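Local coordinates for protein Vlm2 (Streptomyces tsusimaensis, PDB 6ECC) that probably hydrolyses or cyclises thioesters delivered by phosphopantetheine carriers, this chain being the thioesterase domain of a much longer modular synthetase, at residues P39-A44 against K62-I67; V29-R34 against G53-A58; L137-R142 against G271-M276; T25-R30 against G69-G74. All blocks are in the same frame, centred on the assembly; numbering follows the deposited sequence.

Interaction 1. Residues P39-A44 against K62-I67; sequences PGIVFA and KGFGEI
The carbonyl oxygen of P39 accepts a hydrogen bond from the backbone N of G65, with P39 O and G65 N 2.8 Å apart. The donor stands above the carbonyl plane, and the CB of F64 also crowds this oxygen. G65 has backbone angles (phi -83°, psi -98°) that a residue with a side chain rarely takes up. Further along, I41 N donates to E66 O at 3.1 Å, this time in the carbonyl plane. The lack of a side chain on G40 lets E66 O come within 3.1 Å of G40 CA. These bonds bring I41 and I67 into register as a parallel beta bridge.

I41 works with both branches. With chi1 at -51°, CG1 lies beside the backbone N and carries CD1 over one face of the F64 ring, 3.9 Å from its centroid, a CH-pi contact. CG2, anti to that N, sits over the centre of the F43 ring. I67 lies alongside I41, their CD1 atoms 3.7 Å apart, while I67 CG2 meets the edge of F43 at CE2 (3.8 Å). A beta-branched chain suits I41, which can offer one branch to each ring.

On its other side strand 40-43 bonds to strand 105-110 through G40 and V42. F64 reaches helix 281-293 at D290 and C293, and F43 stacks on Y54 just before helix 55-60.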
loop_
_atom_site.group_PDB
_atom_site.type_symbol
_atom_site.label_atom_id
_atom_site.label_comp_id
_atom_site.label_asym_id
_atom_site.label_seq_id
_atom_site.Cartn_x
_atom_site.Cartn_y
_atom_site.Cartn_z
ATOM N N PRO A 39 6.490 15.627 -1.268
ATOM C CA PRO A 39 5.750 14.952 -0.186
ATOM C C PRO A 39 6.224 13.530 0.014
ATOM O O PRO A 39 6.870 12.942 -0.852
ATOM C CB PRO A 39 4.319 14.949 -0.690
ATOM C CG PRO A 39 4.425 15.115 -2.128
ATOM C CD PRO A 39 5.619 15.916 -2.408
ATOM N N GLY A 40 5.861 12.969 1.193
ATOM C CA GLY A 40 6.189 11.587 1.491
ATOM C C GLY A 40 5.064 10.662 1.144
ATOM O O GLY A 40 3.935 11.105 0.905
ATOM N N ILE A 41 5.369 9.366 1.131
ATOM C CA ILE A 41 4.327 8.340 1.082
ATOM C C ILE A 41 4.713 7.240 2.050
ATOM O O ILE A 41 5.894 6.830 2.106
ATOM C CB ILE A 41 4.120 7.716 -0.300
ATOM C CG1 ILE A 41 3.936 8.718 -1.417
ATOM C CG2 ILE A 41 2.937 6.740 -0.288
ATOM C CD1 ILE A 41 4.017 8.012 -2.808
ATOM N N VAL A 42 3.727 6.762 2.834
ATOM C CA VAL A 42 3.854 5.528 3.614
ATOM C C VAL A 42 2.922 4.511 2.972
ATOM O O VAL A 42 1.691 4.700 3.008
ATOM C CB VAL A 42 3.465 5.709 5.096
ATOM C CG1 VAL A 42 3.585 4.389 5.857
ATOM C CG2 VAL A 42 4.387 6.759 5.767
ATOM N N PHE A 43 3.491 3.417 2.442
ATOM C CA PHE A 43 2.699 2.331 1.883
ATOM C C PHE A 43 2.398 1.233 2.905
ATOM O O PHE A 43 3.306 0.759 3.602
ATOM C CB PHE A 43 3.433 1.702 0.712
ATOM C CG PHE A 43 3.479 2.552 -0.555
ATOM C CD1 PHE A 43 2.335 2.690 -1.279
ATOM C CD2 PHE A 43 4.630 3.171 -0.978
ATOM C CE1 PHE A 43 2.323 3.479 -2.432
ATOM C CE2 PHE A 43 4.653 3.920 -2.164
ATOM C CZ PHE A 43 3.488 4.053 -2.886
ATOM N N ALA A 44 1.159 0.824 2.961
ATOM C CA ALA A 44 0.725 -0.310 3.786
ATOM C C ALA A 44 0.851 -1.595 2.981
ATOM O O ALA A 44 0.604 -1.590 1.755
ATOM C CB ALA A 44 -0.702 -0.131 4.216
ATOM N N LYS A 62 9.798 10.364 -8.921
ATOM C CA LYS A 62 10.684 11.517 -8.922
ATOM C C LYS A 62 10.125 12.706 -8.188
ATOM O O LYS A 62 10.890 13.592 -7.823
ATOM C CB LYS A 62 11.029 11.924 -10.380
ATOM C CG LYS A 62 11.756 10.791 -11.076
ATOM C CD LYS A 62 12.316 11.161 -12.525
ATOM C CE LYS A 62 11.203 11.538 -13.578
ATOM N NZ LYS A 62 10.325 10.452 -14.228
ATOM N N GLY A 63 8.839 12.701 -7.874
ATOM C CA GLY A 63 8.241 13.887 -7.311
ATOM C C GLY A 63 7.980 13.792 -5.815
ATOM O O GLY A 63 7.232 14.644 -5.300
ATOM N N PHE A 64 8.605 12.819 -5.126
ATOM C CA PHE A 64 8.364 12.569 -3.713
ATOM C C PHE A 64 9.662 12.625 -2.937
ATOM O O PHE A 64 10.753 12.412 -3.493
ATOM C CB PHE A 64 7.679 11.230 -3.536
ATOM C CG PHE A 64 6.309 11.224 -4.100
ATOM C CD1 PHE A 64 6.094 11.030 -5.434
ATOM C CD2 PHE A 64 5.209 11.475 -3.282
ATOM C CE1 PHE A 64 4.809 11.052 -6.005
ATOM C CE2 PHE A 64 3.897 11.494 -3.848
ATOM C CZ PHE A 64 3.704 11.275 -5.197
ATOM N N GLY A 65 9.544 12.979 -1.655
ATOM C CA GLY A 65 10.693 12.967 -0.766
ATOM C C GLY A 65 10.912 11.559 -0.225
ATOM O O GLY A 65 11.547 10.719 -0.848
ATOM N N GLU A 66 10.419 11.323 0.974
ATOM C CA GLU A 66 10.681 10.089 1.714
ATOM C C GLU A 66 9.571 9.099 1.405
ATOM O O GLU A 66 8.391 9.408 1.646
ATOM C CB GLU A 66 10.676 10.392 3.205
ATOM C CG GLU A 66 11.816 11.328 3.658
ATOM C CD GLU A 66 11.876 11.462 5.184
ATOM O OE1 GLU A 66 12.798 12.140 5.655
ATOM O OE2 GLU A 66 10.988 10.917 5.904
ATOM N N ILE A 67 9.938 7.898 0.942
ATOM C CA ILE A 67 8.950 6.848 0.668
ATOM C C ILE A 67 9.246 5.733 1.643
ATOM O O ILE A 67 10.354 5.190 1.632
ATOM C CB ILE A 67 9.061 6.310 -0.768
ATOM C CG1 ILE A 67 8.942 7.401 -1.848
ATOM C CG2 ILE A 67 7.984 5.271 -0.978
ATOM C CD1 ILE A 67 7.595 7.974 -1.916
#

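Interaction 2. Residues V29-R34 against G53-A58; sequences VRLNPR and GYIELA
L31 makes the apolar part of this contact, aiming its CB at the start of helix 55-60, where it meets the methyl of A58 with L31 CB and A58 CB 3.8 Å apart. Alanine suits this spot because its short side chain lets the loop come close to the helix. The leucine then forks. Its CG lies beside the backbone N (chi1 -62°), and the two methyls reach the preceding turn: CD1 lies 3.9 Å from Y54 CB, whereas CD2 approaches I55 CG1 more loosely, at 4.3 Å.

Polar atoms are joined across the segments by water. One molecule donates both its protons, to L31 O and to I55 O, each oxygen 2.7 Å from the water, so two backbone carbonyls share one bridge. A second water lies 2.8 Å from A58 O and receives a weak bond from N32 ND2.

A third set of bonds fixes N32 itself. R30 NE donates to N32 OD1 at 2.8 Å, and the amide oxygen lies close to the plane of the guanidinium group. The same OD1 accepts from I67 N, while ND2 donates to G65 O. An asparagine, offering an acceptor and a donor on one flat group, can thus clasp the neighbouring loop from a buried position.

L31 and A58 also pack on I67 of strand 67-71, and I55 touches helix 198-201. The hydroxyl of Y54 bonds to A44 O, next to strand 40-43, and to H110 N, at the end of strand 105-110.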
loop_
_atom_site.group_PDB
_atom_site.type_symbol
_atom_site.label_atom_id
_atom_site.label_comp_id
_atom_site.label_asym_id
_atom_site.label_seq_id
_atom_site.Cartn_x
_atom_site.Cartn_y
_atom_site.Cartn_z
ATOM N N VAL A 29 10.043 0.884 6.998
ATOM C CA VAL A 29 11.185 0.563 6.128
ATOM C C VAL A 29 11.313 1.651 5.059
ATOM O O VAL A 29 10.355 1.954 4.353
ATOM C CB VAL A 29 10.974 -0.819 5.456
ATOM C CG1 VAL A 29 12.146 -1.077 4.417
ATOM C CG2 VAL A 29 11.024 -1.928 6.530
ATOM N N ARG A 30 12.496 2.215 4.882
ATOM C CA ARG A 30 12.666 3.245 3.850
ATOM C C ARG A 30 12.793 2.576 2.493
ATOM O O ARG A 30 13.579 1.646 2.335
ATOM C CB ARG A 30 13.913 4.072 4.148
ATOM C CG ARG A 30 14.187 5.183 3.124
ATOM C CD ARG A 30 13.073 6.277 3.136
ATOM N NE ARG A 30 13.468 7.404 2.311
ATOM C CZ ARG A 30 14.071 8.489 2.788
ATOM N NH1 ARG A 30 14.311 8.610 4.097
ATOM N NH2 ARG A 30 14.407 9.459 1.950
ATOM N N LEU A 31 12.037 3.039 1.504
ATOM C CA LEU A 31 12.030 2.353 0.195
ATOM C C LEU A 31 12.797 3.051 -0.894
ATOM O O LEU A 31 13.001 2.453 -1.967
ATOM C CB LEU A 31 10.621 2.172 -0.349
ATOM C CG LEU A 31 9.731 1.322 0.532
ATOM C CD1 LEU A 31 8.320 1.201 -0.003
ATOM C CD2 LEU A 31 10.358 -0.040 0.759
ATOM N N ASN A 32 13.196 4.270 -0.695
ATOM C CA ASN A 32 13.894 4.995 -1.722
ATOM C C ASN A 32 15.113 5.711 -1.165
ATOM O O ASN A 32 15.234 5.858 0.050
ATOM C CB ASN A 32 12.972 6.032 -2.429
ATOM C CG ASN A 32 12.566 7.243 -1.497
ATOM O OD1 ASN A 32 12.466 7.122 -0.255
ATOM N ND2 ASN A 32 12.293 8.390 -2.118
ATOM N N PRO A 33 16.022 6.220 -2.013
ATOM C CA PRO A 33 17.224 6.907 -1.505
ATOM C C PRO A 33 16.897 8.209 -0.800
ATOM O O PRO A 33 15.956 8.922 -1.165
ATOM C CB PRO A 33 18.033 7.190 -2.774
ATOM C CG PRO A 33 17.361 6.403 -3.884
ATOM C CD PRO A 33 15.948 6.212 -3.486
ATOM N N ARG A 34 17.709 8.533 0.203
ATOM C CA ARG A 34 17.503 9.740 1.001
ATOM C C ARG A 34 17.774 11.016 0.180
ATOM O O ARG A 34 18.471 11.005 -0.846
ATOM C CB ARG A 34 18.388 9.690 2.257
ATOM N N GLY A 53 6.779 -5.441 -2.965
ATOM C CA GLY A 53 5.941 -5.091 -4.082
ATOM C C GLY A 53 6.017 -3.621 -4.483
ATOM O O GLY A 53 5.594 -3.278 -5.600
ATOM N N TYR A 54 6.481 -2.740 -3.580
ATOM C CA TYR A 54 6.494 -1.296 -3.846
ATOM C C TYR A 54 7.871 -0.789 -4.249
ATOM O O TYR A 54 8.034 0.402 -4.514
ATOM C CB TYR A 54 6.010 -0.542 -2.628
ATOM C CG TYR A 54 4.603 -0.868 -2.182
ATOM C CD1 TYR A 54 3.487 -0.529 -2.936
ATOM C CD2 TYR A 54 4.371 -1.541 -0.966
ATOM C CE1 TYR A 54 2.202 -0.800 -2.517
ATOM C CE2 TYR A 54 3.085 -1.807 -0.532
ATOM C CZ TYR A 54 2.016 -1.443 -1.285
ATOM O OH TYR A 54 0.761 -1.689 -0.869
ATOM N N ILE A 55 8.886 -1.642 -4.255
ATOM C CA ILE A 55 10.243 -1.151 -4.417
ATOM C C ILE A 55 10.443 -0.553 -5.807
ATOM O O ILE A 55 11.063 0.509 -5.954
ATOM C CB ILE A 55 11.242 -2.285 -4.147
ATOM C CG1 ILE A 55 11.297 -2.525 -2.628
ATOM C CG2 ILE A 55 12.648 -1.920 -4.695
ATOM C CD1 ILE A 55 12.006 -3.765 -2.313
ATOM N N GLU A 56 9.945 -1.224 -6.838
ATOM C CA GLU A 56 10.186 -0.716 -8.201
ATOM C C GLU A 56 9.433 0.590 -8.382
ATOM O O GLU A 56 9.961 1.562 -8.942
ATOM C CB GLU A 56 9.762 -1.765 -9.229
ATOM C CG GLU A 56 10.296 -1.633 -10.624
ATOM C CD GLU A 56 11.817 -1.817 -10.775
ATOM O OE1 GLU A 56 12.557 -1.967 -9.756
ATOM O OE2 GLU A 56 12.246 -1.800 -11.970
ATOM N N LEU A 57 8.225 0.662 -7.835
ATOM C CA LEU A 57 7.479 1.907 -7.900
ATOM C C LEU A 57 8.258 3.003 -7.225
ATOM O O LEU A 57 8.417 4.123 -7.763
ATOM C CB LEU A 57 6.086 1.747 -7.268
ATOM C CG LEU A 57 5.252 3.037 -7.233
ATOM C CD1 LEU A 57 4.922 3.646 -8.589
ATOM C CD2 LEU A 57 3.893 2.736 -6.479
ATOM N N ALA A 58 8.716 2.730 -6.002
ATOM C CA ALA A 58 9.416 3.773 -5.278
ATOM C C ALA A 58 10.655 4.221 -6.028
ATOM O O ALA A 58 11.014 5.394 -5.978
ATOM C CB ALA A 58 9.822 3.278 -3.892
HETATM O O HOH W 1 13.205 1.270 -4.430
HETATM O O HOH W 2 12.244 7.828 -5.393
#

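Interaction 3. Residues L137-R142 against G271-M276; sequences LDTPPR and GDHATM
D138 and H273 meet through a hydrogen bond, H273 ND1 donating to D138 OD2 at 2.9 Å with an N-H...O angle of 154°. The acceptor lies in the ring plane, but from the aspartate's side the nitrogen stands 44° above the carboxylate plane. H273 reaches across because its CG is anti to the backbone N (chi1 -171°). The other carboxylate oxygen, OD1, is held by T242 N and H245 NE2, which limits how the acid can rotate.

Packing is tight beside this pair, on the methionine side. The sulfur of M276 touches D138, SD to CB 3.5 Å, and its flexible chain bends so that the methyl CE comes 3.9 Å from L137 CB. T139, at the edge of the ring, directs OG1 to L137 O (2.8 Å) and accepts from S111 N. With S111 OG hydrogen-bonded to H273 NE2 and S111 at the turn after strand 105-110, the geometry is consistent with the Ser-His-Asp triad and nucleophile elbow of an alpha/beta-hydrolase thioesterase.

The chain around the histidine is looser. A274 is exposed and turns its methyl away from the aspartate loop, and D272 likewise points away. D272 OD2 instead accepts from A274 N and T275 N, the latter at 2.9 Å, in an Asx motif that shapes the loop bearing H273. T275 OG1 returns a bond by accepting from D272 N, 3.0 Å away.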
loop_
_atom_site.group_PDB
_atom_site.type_symbol
_atom_site.label_atom_id
_atom_site.label_comp_id
_atom_site.label_asym_id
_atom_site.label_seq_id
_atom_site.Cartn_x
_atom_site.Cartn_y
_atom_site.Cartn_z
ATOM N N LEU A 137 -4.033 2.098 -5.068
ATOM C CA LEU A 137 -3.482 1.511 -6.285
ATOM C C LEU A 137 -4.355 0.328 -6.725
ATOM O O LEU A 137 -4.236 -0.768 -6.185
ATOM C CB LEU A 137 -2.046 1.056 -6.065
ATOM C CG LEU A 137 -1.076 2.196 -5.668
ATOM C CD1 LEU A 137 0.319 1.663 -5.443
ATOM C CD2 LEU A 137 -1.023 3.304 -6.747
ATOM N N ASP A 138 -5.232 0.630 -7.670
ATOM C CA ASP A 138 -5.984 -0.314 -8.500
ATOM C C ASP A 138 -6.750 -1.362 -7.711
ATOM O O ASP A 138 -6.792 -2.531 -8.089
ATOM C CB ASP A 138 -5.039 -1.005 -9.499
ATOM C CG ASP A 138 -5.818 -1.710 -10.628
ATOM O OD1 ASP A 138 -6.749 -1.099 -11.154
ATOM O OD2 ASP A 138 -5.398 -2.839 -10.995
ATOM N N THR A 139 -7.450 -0.940 -6.646
ATOM C CA THR A 139 -8.331 -1.836 -5.948
ATOM C C THR A 139 -9.631 -1.103 -5.637
ATOM O O THR A 139 -9.568 0.030 -5.176
ATOM C CB THR A 139 -7.624 -2.199 -4.659
ATOM O OG1 THR A 139 -6.225 -2.472 -5.073
ATOM C CG2 THR A 139 -8.408 -3.311 -4.063
ATOM N N PRO A 140 -10.791 -1.730 -5.832
ATOM C CA PRO A 140 -12.039 -1.126 -5.386
ATOM C C PRO A 140 -12.234 -1.366 -3.909
ATOM O O PRO A 140 -11.584 -2.231 -3.291
ATOM C CB PRO A 140 -13.115 -1.872 -6.208
ATOM C CG PRO A 140 -12.503 -3.123 -6.581
ATOM C CD PRO A 140 -10.989 -3.024 -6.507
ATOM N N PRO A 141 -13.186 -0.682 -3.317
ATOM C CA PRO A 141 -13.493 -0.930 -1.922
ATOM C C PRO A 141 -13.950 -2.348 -1.647
ATOM O O PRO A 141 -13.620 -2.887 -0.592
ATOM C CB PRO A 141 -14.615 0.058 -1.605
ATOM C CG PRO A 141 -14.640 1.074 -2.628
ATOM C CD PRO A 141 -13.926 0.490 -3.875
ATOM N N ARG A 142 -14.661 -2.979 -2.559
ATOM C CA ARG A 142 -15.034 -4.392 -2.421
ATOM C C ARG A 142 -13.846 -5.217 -2.858
ATOM O O ARG A 142 -13.628 -5.405 -4.052
ATOM C CB ARG A 142 -16.218 -4.750 -3.293
ATOM C CG ARG A 142 -17.394 -4.219 -2.778
ATOM C CD ARG A 142 -18.595 -4.518 -3.654
ATOM N NE ARG A 142 -18.934 -5.937 -3.831
ATOM C CZ ARG A 142 -19.750 -6.673 -3.065
ATOM N NH1 ARG A 142 -20.338 -6.212 -1.953
ATOM N NH2 ARG A 142 -19.979 -7.917 -3.393
ATOM N N GLY A 271 -1.175 -1.041 -17.818
ATOM C CA GLY A 271 -0.973 -2.343 -17.247
ATOM C C GLY A 271 -2.263 -3.023 -16.790
ATOM O O GLY A 271 -3.394 -2.582 -17.084
ATOM N N ASP A 272 -2.066 -4.098 -16.050
ATOM C CA ASP A 272 -3.155 -4.760 -15.342
ATOM C C ASP A 272 -2.817 -4.854 -13.845
ATOM O O ASP A 272 -1.807 -4.355 -13.394
ATOM C CB ASP A 272 -3.496 -6.095 -16.023
ATOM C CG ASP A 272 -2.511 -7.195 -15.769
ATOM O OD1 ASP A 272 -2.386 -8.059 -16.676
ATOM O OD2 ASP A 272 -1.873 -7.244 -14.705
ATOM N N HIS A 273 -3.710 -5.452 -13.045
ATOM C CA HIS A 273 -3.575 -5.388 -11.578
ATOM C C HIS A 273 -2.225 -5.889 -11.093
ATOM O O HIS A 273 -1.660 -5.385 -10.102
ATOM C CB HIS A 273 -4.708 -6.214 -10.942
ATOM C CG HIS A 273 -4.805 -6.061 -9.452
ATOM N ND1 HIS A 273 -5.122 -4.857 -8.861
ATOM C CD2 HIS A 273 -4.556 -6.924 -8.427
ATOM C CE1 HIS A 273 -5.168 -5.009 -7.535
ATOM N NE2 HIS A 273 -4.809 -6.244 -7.241
ATOM N N ALA A 274 -1.679 -6.872 -11.763
ATOM C CA ALA A 274 -0.358 -7.341 -11.379
ATOM C C ALA A 274 0.761 -6.619 -12.130
ATOM O O ALA A 274 1.767 -6.183 -11.543
ATOM C CB ALA A 274 -0.232 -8.830 -11.664
ATOM N N THR A 275 0.584 -6.365 -13.397
ATOM C CA THR A 275 1.751 -5.889 -14.106
ATOM C C THR A 275 2.002 -4.394 -13.895
ATOM O O THR A 275 3.100 -3.916 -14.224
ATOM C CB THR A 275 1.614 -6.188 -15.578
ATOM O OG1 THR A 275 0.569 -5.434 -16.155
ATOM C CG2 THR A 275 1.408 -7.642 -15.842
ATOM N N MET A 276 1.039 -3.667 -13.302
ATOM C CA MET A 276 1.244 -2.250 -13.050
ATOM C C MET A 276 2.429 -1.973 -12.124
ATOM O O MET A 276 2.931 -0.850 -12.145
ATOM C CB MET A 276 -0.022 -1.644 -12.453
ATOM C CG MET A 276 -0.398 -2.287 -11.128
ATOM S SD MET A 276 -1.680 -1.374 -10.314
ATOM C CE MET A 276 -0.779 -0.027 -9.642
#

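Interaction 4. Residues T25-R30 against G69-G74; sequences TAKLVR and GVEAPG
K27 and E71 both place CG anti to the backbone N (chi1 179° and 176°), which sends two extended chains side by side off the same face of the sheet. The aliphatic part of the lysine runs along the carboxylate, K27 CD to E71 OE2 being 3.8 Å. The charges are near but too far apart for a salt bridge, with K27 NZ 4.2 Å from E71 OE2; OE1 is instead hydrogen-bonded to Y208 OH. A long chain suits K27, whose place is exposed, while the buried E71 finds a polar partner in that tyrosine.

Four backbone bonds join the strands. K27 and E71 form an antiparallel hydrogen-bonded pair, with E71 N to K27 O at 2.8 Å and almost straight, and the return bond K27 N to E71 O at 2.9 Å. V29 and G69 form a second such pair, and between them L28 faces V70 in a non-hydrogen-bonded one. Strand 27-30 is the antiparallel edge of an otherwise parallel sheet of the alpha/beta-hydrolase kind, and twist leaves the two strand directions 138° apart.

On the opposite face L28 crosses V70 with CD1 4.0 Å from CG2. Both residues also pack on V42 of the next strand and against helix 86-97. The small A26 slips in close, its CB 3.5 Å from V70 CG1. Past the paired strands, the buried ring of P73 sets its CD against A26 and packs on F92 of helix 86-97, and P73 CB rests 3.3 Å from T25 O.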
loop_
_atom_site.group_PDB
_atom_site.type_symbol
_atom_site.label_atom_id
_atom_site.label_comp_id
_atom_site.label_asym_id
_atom_site.label_seq_id
_atom_site.Cartn_x
_atom_site.Cartn_y
_atom_site.Cartn_z
ATOM N N THR A 25 5.827 -5.336 17.041
ATOM C CA THR A 25 5.565 -4.084 16.342
ATOM C C THR A 25 5.840 -4.265 14.856
ATOM O O THR A 25 6.615 -5.135 14.452
ATOM C CB THR A 25 6.436 -2.927 16.871
ATOM O OG1 THR A 25 7.783 -3.310 16.714
ATOM C CG2 THR A 25 6.153 -2.726 18.377
ATOM N N ALA A 26 5.139 -3.473 14.063
ATOM C CA ALA A 26 5.420 -3.362 12.654
ATOM C C ALA A 26 6.691 -2.531 12.490
ATOM O O ALA A 26 7.169 -1.920 13.446
ATOM C CB ALA A 26 4.247 -2.719 11.969
ATOM N N LYS A 27 7.287 -2.584 11.305
ATOM C CA LYS A 27 8.584 -1.953 11.087
ATOM C C LYS A 27 8.433 -0.965 9.940
ATOM O O LYS A 27 7.876 -1.314 8.907
ATOM C CB LYS A 27 9.614 -3.028 10.748
ATOM C CG LYS A 27 11.002 -2.567 10.458
ATOM C CD LYS A 27 11.840 -3.821 10.036
ATOM C CE LYS A 27 13.217 -3.491 9.457
ATOM N NZ LYS A 27 13.853 -4.665 8.798
ATOM N N LEU A 28 8.895 0.273 10.133
ATOM C CA LEU A 28 8.851 1.281 9.078
ATOM C C LEU A 28 10.146 1.169 8.288
ATOM O O LEU A 28 11.221 1.292 8.862
ATOM C CB LEU A 28 8.667 2.653 9.730
ATOM C CG LEU A 28 8.342 3.743 8.727
ATOM C CD1 LEU A 28 6.929 3.622 8.162
ATOM C CD2 LEU A 28 8.579 5.113 9.416
ATOM N N VAL A 29 10.043 0.884 6.998
ATOM C CA VAL A 29 11.185 0.563 6.128
ATOM C C VAL A 29 11.313 1.651 5.059
ATOM O O VAL A 29 10.355 1.954 4.353
ATOM C CB VAL A 29 10.974 -0.819 5.456
ATOM C CG1 VAL A 29 12.146 -1.077 4.417
ATOM C CG2 VAL A 29 11.024 -1.928 6.530
ATOM N N ARG A 30 12.496 2.215 4.882
ATOM C CA ARG A 30 12.666 3.245 3.850
ATOM C C ARG A 30 12.793 2.576 2.493
ATOM O O ARG A 30 13.579 1.646 2.335
ATOM C CB ARG A 30 13.913 4.072 4.148
ATOM C CG ARG A 30 14.187 5.183 3.124
ATOM C CD ARG A 30 13.073 6.277 3.136
ATOM N NE ARG A 30 13.468 7.404 2.311
ATOM C CZ ARG A 30 14.071 8.489 2.788
ATOM N NH1 ARG A 30 14.311 8.610 4.097
ATOM N NH2 ARG A 30 14.407 9.459 1.950
ATOM N N GLY A 69 7.588 2.022 3.582
ATOM C CA GLY A 69 6.550 0.992 3.654
ATOM C C GLY A 69 6.531 0.466 5.075
ATOM O O GLY A 69 7.530 0.539 5.773
ATOM N N VAL A 70 5.374 -0.046 5.501
ATOM C CA VAL A 70 5.262 -0.712 6.781
ATOM C C VAL A 70 5.354 -2.208 6.537
ATOM O O VAL A 70 4.630 -2.776 5.696
ATOM C CB VAL A 70 3.952 -0.353 7.508
ATOM C CG1 VAL A 70 3.915 -1.118 8.826
ATOM C CG2 VAL A 70 3.932 1.074 7.736
ATOM N N GLU A 71 6.265 -2.842 7.249
ATOM C CA GLU A 71 6.392 -4.292 7.220
ATOM C C GLU A 71 5.681 -4.884 8.434
ATOM O O GLU A 71 5.787 -4.354 9.564
ATOM C CB GLU A 71 7.881 -4.687 7.198
ATOM C CG GLU A 71 8.102 -6.165 7.275
ATOM C CD GLU A 71 9.586 -6.527 7.173
ATOM O OE1 GLU A 71 10.053 -6.615 6.024
ATOM O OE2 GLU A 71 10.231 -6.730 8.239
ATOM N N ALA A 72 4.894 -5.939 8.182
ATOM C CA ALA A 72 4.144 -6.585 9.259
ATOM C C ALA A 72 5.079 -7.064 10.365
ATOM O O ALA A 72 6.215 -7.492 10.097
ATOM C CB ALA A 72 3.367 -7.810 8.746
ATOM N N PRO A 73 4.574 -7.170 11.598
ATOM C CA PRO A 73 5.372 -7.803 12.643
ATOM C C PRO A 73 5.622 -9.253 12.327
ATOM O O PRO A 73 4.860 -9.893 11.619
ATOM C CB PRO A 73 4.502 -7.642 13.895
ATOM C CG PRO A 73 3.199 -7.357 13.469
ATOM C CD PRO A 73 3.267 -6.707 12.100
ATOM N N GLY A 74 6.710 -9.765 12.852
ATOM C CA GLY A 74 7.002 -11.170 12.813
ATOM C C GLY A 74 7.710 -11.679 11.606
ATOM O O GLY A 74 7.865 -12.886 11.481
#

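In the fold
From the N terminus, edge strand 27-30 opens two contacts. Interaction 2 begins at 29-34, sharing V29 and R30 with interaction 4, and closes first, at the start of helix 55-60. Interaction 1 opens inside that loop, on strand 40-43, and closes beyond it at 62-67, so interactions 1 and 2 cross. Interaction 4 closes last of the three, on strand 67-71, and interaction 1 is nested within it. Together they tie the first three strands into one end of the sheet and hold helix 55-60 against it. Interaction 3 follows in series, joining loops after strands 133-137 and 264-268; its L137 touches F43 of interaction 1 and L57 of interaction 2, whereas interaction 4 lies about 23 Å away between centres, without touching.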